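Local coordinates for protein rhamnonate dehydratase (Gibberella zeae PH-1, PDB 3FXG) that probably catalyses the magnesium-dependent dehydration of rhamnonate, as a lyase of the enolase superfamily, at residues D257-I262 / F271-H276; I244-E249 / I294-V299. All blocks are in the same frame, centred on the assembly; numbering follows the deposited sequence.

Overall arrangement
Both contacts are buried and reach the same barrel sheet, their centres about 9 Å apart, and along the chain contact 1 is nested inside the loop that contact 2 closes. Strand 270-273 links them: it is one side of contact 1, where its outward side meets helix 259-265, and it lies between the two segments of contact 2, on strands 246-248 and 294-295. Chemistry follows place. The layer between helix and sheet in contact 1 is apolar, with aromatic rings and methyl groups. Contact 2 faces the barrel interior and mixes a tryptophan-isoleucine contact with a charged, hydrogen-bonded network. The same magnesium ion is bound from both, and His276 of contact 1 is probably hydrogen-bonded to Glu249 of contact 2.

Contact 1 (D257-I262 / F271-H276); sequences DGFALI and FTTGEH. With MG (magnesium ion), chain I.
Phe271 meets the helix first, offering one face of its ring to the CG2 methyl of Ile262. The methyl stands 3.4 Å from the ring centroid, 19° off the normal, in a close CH-pi contact displaced toward the rim, so that CZ is the nearest ring atom at 3.3 Å. Ile262 brings CG2 there because this branch lies anti to its own backbone N, while CG1 is anti to the carbonyl carbon. The CB of Phe271 also receives the Phe259 ring, whose CE1 lies 4.0 Å from it; a flat aromatic ring presents a broad apolar surface to the strand from the helix. Thr272 points to the other side of the strand, where its hydroxyl is hydrogen-bonded to Gln296 OE1. Thr273 points toward the helix again, and Thr273 CG2 lies 4.0 Å from Phe259 CE2, a methyl packed against the ring. Gly274 then takes a positive phi (125°), where a beta carbon would collide with the carbonyl O of Thr273, so the position calls for glycine. Beyond it, Glu275 swings toward the barrel mouth and binds magnesium through OE2 at 2.2 Å, a ligand set it shares with Asp222, Glu248 and two waters. His276 follows, its ring meeting that of Trp301. Alternate residues, Phe271 and Thr273, turned toward a helix and followed by an acidic ligand just past the strand, are characteristic of a beta-alpha-beta unit in the TIM-barrel domain of enolase-superfamily enzymes.

Contact 2 (I244-E249 / I294-V299); sequences INWWEE and IIQPDV. With MG (magnesium ion), chain I.
Gln296 and Glu248 form the tight part of this contact: Gln296 NE2 donates to Glu248 OE1 over 2.8 Å, at an N-H...O angle of 152°. The amide reaches OE1 from well above the carboxylate plane, the two flat groups being turned 71° apart. The anti lone pair of the same oxygen is taken by Trp246 NE1 at 3.1 Å, with OE1 almost in the indole plane; Lys185 adds a salt bridge. With OE1 gripped in this way, Glu248 OE2 is directed to magnesium, 2.2 Å away, which suits a long carboxylate side chain with two distinct oxygens. Trp246 can serve both neighbours because its CG sits between the backbone N and the carbonyl carbon (chi1 80°): the indole N-H meets Glu248, while one face of its six-membered ring receives Ile294 CD1, 3.8 Å from CZ3. Two waters also bind the metal, together with Asp222 and Glu275, and water 2, at 2.3 Å from magnesium, donates to Glu249 OE2. The loose part lies further along the chain: direct contact between the segments ends at Gln296, and from Pro297 onward the backbone draws away. Strands 246-248 and 294-295 are not paired: parallel strand 270-273 lies between them, strand 219-222 flanks 246-248 on its other side, and helix 305-316 covers Ile295, Pro297 and Val299 from outside the barrel.

Contact 1 (D257-I262 / F271-H276)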
loop_
_atom_site.group_PDB
_atom_site.type_symbol
_atom_site.label_atom_id
_atom_site.label_comp_id
_atom_site.label_asym_id
_atom_site.label_seq_id
_atom_site.Cartn_x
_atom_site.Cartn_y
_atom_site.Cartn_z
ATOM N N ASP A 257 -7.947 4.402 14.413
ATOM C CA ASP A 257 -7.391 4.575 13.073
ATOM C C ASP A 257 -6.899 6.017 12.896
ATOM O O ASP A 257 -5.988 6.281 12.114
ATOM C CB ASP A 257 -8.441 4.273 11.993
ATOM C CG ASP A 257 -8.851 2.808 11.963
ATOM O OD1 ASP A 257 -7.985 1.938 12.186
ATOM O OD2 ASP A 257 -10.041 2.525 11.700
ATOM N N GLY A 258 -7.508 6.941 13.633
ATOM C CA GLY A 258 -7.128 8.341 13.543
ATOM C C GLY A 258 -5.704 8.672 13.967
ATOM O O GLY A 258 -5.171 9.716 13.589
ATOM N N PHE A 259 -5.077 7.805 14.753
ATOM C CA PHE A 259 -3.713 8.076 15.185
ATOM C C PHE A 259 -2.718 8.072 14.032
ATOM O O PHE A 259 -1.641 8.654 14.137
ATOM C CB PHE A 259 -3.298 7.094 16.280
ATOM C CG PHE A 259 -3.879 7.433 17.620
ATOM C CD1 PHE A 259 -3.429 8.552 18.319
ATOM C CD2 PHE A 259 -4.936 6.695 18.142
ATOM C CE1 PHE A 259 -4.029 8.932 19.517
ATOM C CE2 PHE A 259 -5.546 7.070 19.343
ATOM C CZ PHE A 259 -5.092 8.190 20.028
ATOM N N ALA A 260 -3.083 7.430 12.925
ATOM C CA ALA A 260 -2.207 7.404 11.758
ATOM C C ALA A 260 -2.096 8.837 11.232
ATOM O O ALA A 260 -1.029 9.278 10.790
ATOM C CB ALA A 260 -2.790 6.494 10.685
ATOM N N LEU A 261 -3.213 9.557 11.291
ATOM C CA LEU A 261 -3.271 10.941 10.836
ATOM C C LEU A 261 -2.560 11.842 11.841
ATOM O O LEU A 261 -1.863 12.787 11.464
ATOM C CB LEU A 261 -4.730 11.383 10.687
ATOM C CG LEU A 261 -5.600 10.582 9.712
ATOM C CD1 LEU A 261 -7.059 10.978 9.896
ATOM C CD2 LEU A 261 -5.151 10.841 8.280
ATOM N N ILE A 262 -2.741 11.553 13.123
ATOM C CA ILE A 262 -2.095 12.349 14.158
ATOM C C ILE A 262 -0.578 12.204 14.065
ATOM O O ILE A 262 0.156 13.186 14.194
ATOM C CB ILE A 262 -2.590 11.935 15.567
ATOM C CG1 ILE A 262 -4.040 12.399 15.758
ATOM C CG2 ILE A 262 -1.710 12.556 16.642
ATOM C CD1 ILE A 262 -4.664 11.947 17.060
ATOM N N PHE A 271 1.976 9.502 21.760
ATOM C CA PHE A 271 0.537 9.379 21.965
ATOM C C PHE A 271 0.245 8.019 22.583
ATOM O O PHE A 271 0.915 7.036 22.265
ATOM C CB PHE A 271 -0.193 9.524 20.630
ATOM C CG PHE A 271 -0.091 10.900 20.051
ATOM C CD1 PHE A 271 -0.943 11.911 20.485
ATOM C CD2 PHE A 271 0.910 11.208 19.137
ATOM C CE1 PHE A 271 -0.796 13.217 20.019
ATOM C CE2 PHE A 271 1.068 12.511 18.664
ATOM C CZ PHE A 271 0.212 13.518 19.110
ATOM N N THR A 272 -0.747 7.968 23.469
ATOM C CA THR A 272 -1.111 6.722 24.136
ATOM C C THR A 272 -2.628 6.587 24.205
ATOM O O THR A 272 -3.356 7.552 23.979
ATOM C CB THR A 272 -0.568 6.677 25.586
ATOM O OG1 THR A 272 -1.368 7.527 26.421
ATOM C CG2 THR A 272 0.881 7.162 25.636
ATOM N N THR A 273 -3.095 5.382 24.512
ATOM C CA THR A 273 -4.525 5.123 24.640
ATOM C C THR A 273 -4.728 3.662 25.011
ATOM O O THR A 273 -3.756 2.912 25.151
ATOM C CB THR A 273 -5.278 5.410 23.318
ATOM O OG1 THR A 273 -6.689 5.317 23.538
ATOM C CG2 THR A 273 -4.882 4.399 22.240
ATOM N N GLY A 274 -5.985 3.264 25.191
ATOM C CA GLY A 274 -6.267 1.875 25.496
ATOM C C GLY A 274 -7.076 1.527 26.733
ATOM O O GLY A 274 -7.546 0.399 26.841
ATOM N N GLU A 275 -7.259 2.457 27.666
ATOM C CA GLU A 275 -8.010 2.106 28.865
ATOM C C GLU A 275 -9.453 1.716 28.562
ATOM O O GLU A 275 -10.087 1.022 29.354
ATOM C CB GLU A 275 -7.948 3.225 29.909
ATOM C CG GLU A 275 -8.623 4.529 29.547
ATOM C CD GLU A 275 -8.264 5.631 30.534
ATOM O OE1 GLU A 275 -9.184 6.238 31.130
ATOM O OE2 GLU A 275 -7.050 5.882 30.714
ATOM N N HIS A 276 -9.965 2.135 27.410
ATOM C CA HIS A 276 -11.325 1.768 27.042
ATOM C C HIS A 276 -11.384 0.822 25.844
ATOM O O HIS A 276 -12.327 0.856 25.056
ATOM C CB HIS A 276 -12.167 3.018 26.798
ATOM C CG HIS A 276 -12.322 3.871 28.018
ATOM N ND1 HIS A 276 -11.567 5.002 28.236
ATOM C CD2 HIS A 276 -13.103 3.722 29.114
ATOM C CE1 HIS A 276 -11.876 5.515 29.415
ATOM N NE2 HIS A 276 -12.805 4.757 29.967
HETATM MG MG MG I . -6.267 7.933 31.086
HETATM O O HOH W 1 -5.572 7.590 33.443
HETATM O O HOH W 2 -8.023 8.754 29.874
#

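Contact 2 (I244-E249 / I294-V299)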
loop_
_atom_site.group_PDB
_atom_site.type_symbol
_atom_site.label_atom_id
_atom_site.label_comp_id
_atom_site.label_asym_id
_atom_site.label_seq_id
_atom_site.Cartn_x
_atom_site.Cartn_y
_atom_site.Cartn_z
ATOM N N ILE A 244 5.565 18.524 26.264
ATOM C CA ILE A 244 4.690 17.512 26.856
ATOM C C ILE A 244 5.253 16.118 26.566
ATOM O O ILE A 244 5.603 15.811 25.429
ATOM C CB ILE A 244 3.252 17.627 26.283
ATOM C CG1 ILE A 244 2.669 19.001 26.626
ATOM C CG2 ILE A 244 2.365 16.515 26.830
ATOM C CD1 ILE A 244 2.653 19.318 28.112
ATOM N N ASN A 245 5.341 15.280 27.596
ATOM C CA ASN A 245 5.879 13.927 27.446
ATOM C C ASN A 245 5.007 13.084 26.513
ATOM O O ASN A 245 5.503 12.492 25.552
ATOM C CB ASN A 245 5.988 13.248 28.814
ATOM C CG ASN A 245 6.857 12.001 28.778
ATOM O OD1 ASN A 245 6.727 11.115 29.622
ATOM N ND2 ASN A 245 7.756 11.936 27.805
ATOM N N TRP A 246 3.713 13.009 26.802
ATOM C CA TRP A 246 2.805 12.276 25.930
ATOM C C TRP A 246 1.369 12.743 26.100
ATOM O O TRP A 246 0.996 13.291 27.142
ATOM C CB TRP A 246 2.912 10.753 26.139
ATOM C CG TRP A 246 2.174 10.166 27.326
ATOM C CD1 TRP A 246 0.822 10.176 27.548
ATOM C CD2 TRP A 246 2.748 9.410 28.401
ATOM N NE1 TRP A 246 0.524 9.470 28.692
ATOM C CE2 TRP A 246 1.687 8.990 29.233
ATOM C CE3 TRP A 246 4.060 9.046 28.740
ATOM C CZ2 TRP A 246 1.896 8.221 30.388
ATOM C CZ3 TRP A 246 4.269 8.280 29.889
ATOM C CH2 TRP A 246 3.189 7.877 30.696
ATOM N N TRP A 247 0.578 12.532 25.053
ATOM C CA TRP A 247 -0.828 12.908 25.036
ATOM C C TRP A 247 -1.636 11.621 25.096
ATOM O O TRP A 247 -1.500 10.751 24.228
ATOM C CB TRP A 247 -1.136 13.691 23.761
ATOM C CG TRP A 247 -0.405 14.999 23.703
ATOM C CD1 TRP A 247 0.891 15.202 23.323
ATOM C CD2 TRP A 247 -0.920 16.282 24.075
ATOM N NE1 TRP A 247 1.213 16.534 23.434
ATOM C CE2 TRP A 247 0.119 17.219 23.893
ATOM C CE3 TRP A 247 -2.164 16.730 24.544
ATOM C CZ2 TRP A 247 -0.045 18.582 24.164
ATOM C CZ3 TRP A 247 -2.327 18.090 24.813
ATOM C CH2 TRP A 247 -1.272 18.995 24.621
ATOM N N GLU A 248 -2.480 11.515 26.119
ATOM C CA GLU A 248 -3.270 10.311 26.362
ATOM C C GLU A 248 -4.743 10.324 25.960
ATOM O O GLU A 248 -5.476 11.276 26.232
ATOM C CB GLU A 248 -3.152 9.947 27.845
ATOM C CG GLU A 248 -3.767 8.613 28.223
ATOM C CD GLU A 248 -3.331 8.160 29.604
ATOM O OE1 GLU A 248 -2.134 8.319 29.928
ATOM O OE2 GLU A 248 -4.177 7.640 30.359
ATOM N N GLU A 249 -5.160 9.228 25.329
ATOM C CA GLU A 249 -6.533 9.024 24.870
ATOM C C GLU A 249 -7.168 10.261 24.244
ATOM O O GLU A 249 -8.260 10.676 24.635
ATOM C CB GLU A 249 -7.406 8.515 26.029
ATOM C CG GLU A 249 -8.508 7.560 25.566
ATOM C CD GLU A 249 -9.329 6.964 26.705
ATOM O OE1 GLU A 249 -10.087 6.007 26.436
ATOM O OE2 GLU A 249 -9.230 7.450 27.855
ATOM N N ILE A 294 2.507 3.897 23.734
ATOM C CA ILE A 294 2.163 3.120 24.920
ATOM C C ILE A 294 0.696 2.709 24.868
ATOM O O ILE A 294 -0.161 3.515 24.511
ATOM C CB ILE A 294 2.352 3.943 26.220
ATOM C CG1 ILE A 294 3.786 4.453 26.334
ATOM C CG2 ILE A 294 2.012 3.081 27.439
ATOM C CD1 ILE A 294 4.018 5.310 27.568
ATOM N N ILE A 295 0.402 1.456 25.203
ATOM C CA ILE A 295 -0.990 1.027 25.246
ATOM C C ILE A 295 -1.310 0.898 26.729
ATOM O O ILE A 295 -0.469 0.457 27.518
ATOM C CB ILE A 295 -1.233 -0.292 24.471
ATOM C CG1 ILE A 295 -0.403 -1.435 25.047
ATOM C CG2 ILE A 295 -0.908 -0.069 22.996
ATOM C CD1 ILE A 295 -0.732 -2.782 24.409
ATOM N N GLN A 296 -2.523 1.288 27.109
ATOM C CA GLN A 296 -2.897 1.319 28.518
ATOM C C GLN A 296 -4.204 0.643 28.916
ATOM O O GLN A 296 -5.175 1.313 29.273
ATOM C CB GLN A 296 -2.937 2.784 28.954
ATOM C CG GLN A 296 -1.682 3.559 28.550
ATOM C CD GLN A 296 -1.870 5.067 28.607
ATOM O OE1 GLN A 296 -2.716 5.628 27.905
ATOM N NE2 GLN A 296 -1.075 5.732 29.440
ATOM N N PRO A 297 -4.245 -0.693 28.882
ATOM C CA PRO A 297 -5.483 -1.374 29.260
ATOM C C PRO A 297 -5.712 -1.306 30.764
ATOM O O PRO A 297 -4.765 -1.119 31.531
ATOM C CB PRO A 297 -5.237 -2.806 28.799
ATOM C CG PRO A 297 -3.774 -2.970 29.033
ATOM C CD PRO A 297 -3.206 -1.663 28.500
ATOM N N ASP A 298 -6.968 -1.439 31.174
ATOM C CA ASP A 298 -7.309 -1.465 32.592
ATOM C C ASP A 298 -7.538 -2.953 32.844
ATOM O O ASP A 298 -8.371 -3.572 32.184
ATOM C CB ASP A 298 -8.591 -0.673 32.871
ATOM C CG ASP A 298 -8.926 -0.618 34.351
ATOM O OD1 ASP A 298 -9.139 -1.691 34.953
ATOM O OD2 ASP A 298 -8.970 0.494 34.918
ATOM N N VAL A 299 -6.784 -3.527 33.775
ATOM C CA VAL A 299 -6.883 -4.952 34.062
ATOM C C VAL A 299 -8.263 -5.406 34.519
ATOM O O VAL A 299 -8.629 -6.566 34.335
ATOM C CB VAL A 299 -5.840 -5.383 35.115
ATOM C CG1 VAL A 299 -6.181 -4.789 36.459
ATOM C CG2 VAL A 299 -5.777 -6.901 35.192
HETATM MG MG MG I . -6.267 7.933 31.086
HETATM O O HOH W 2 -8.023 8.754 29.874
HETATM O O HOH W 1 -5.572 7.590 33.443
#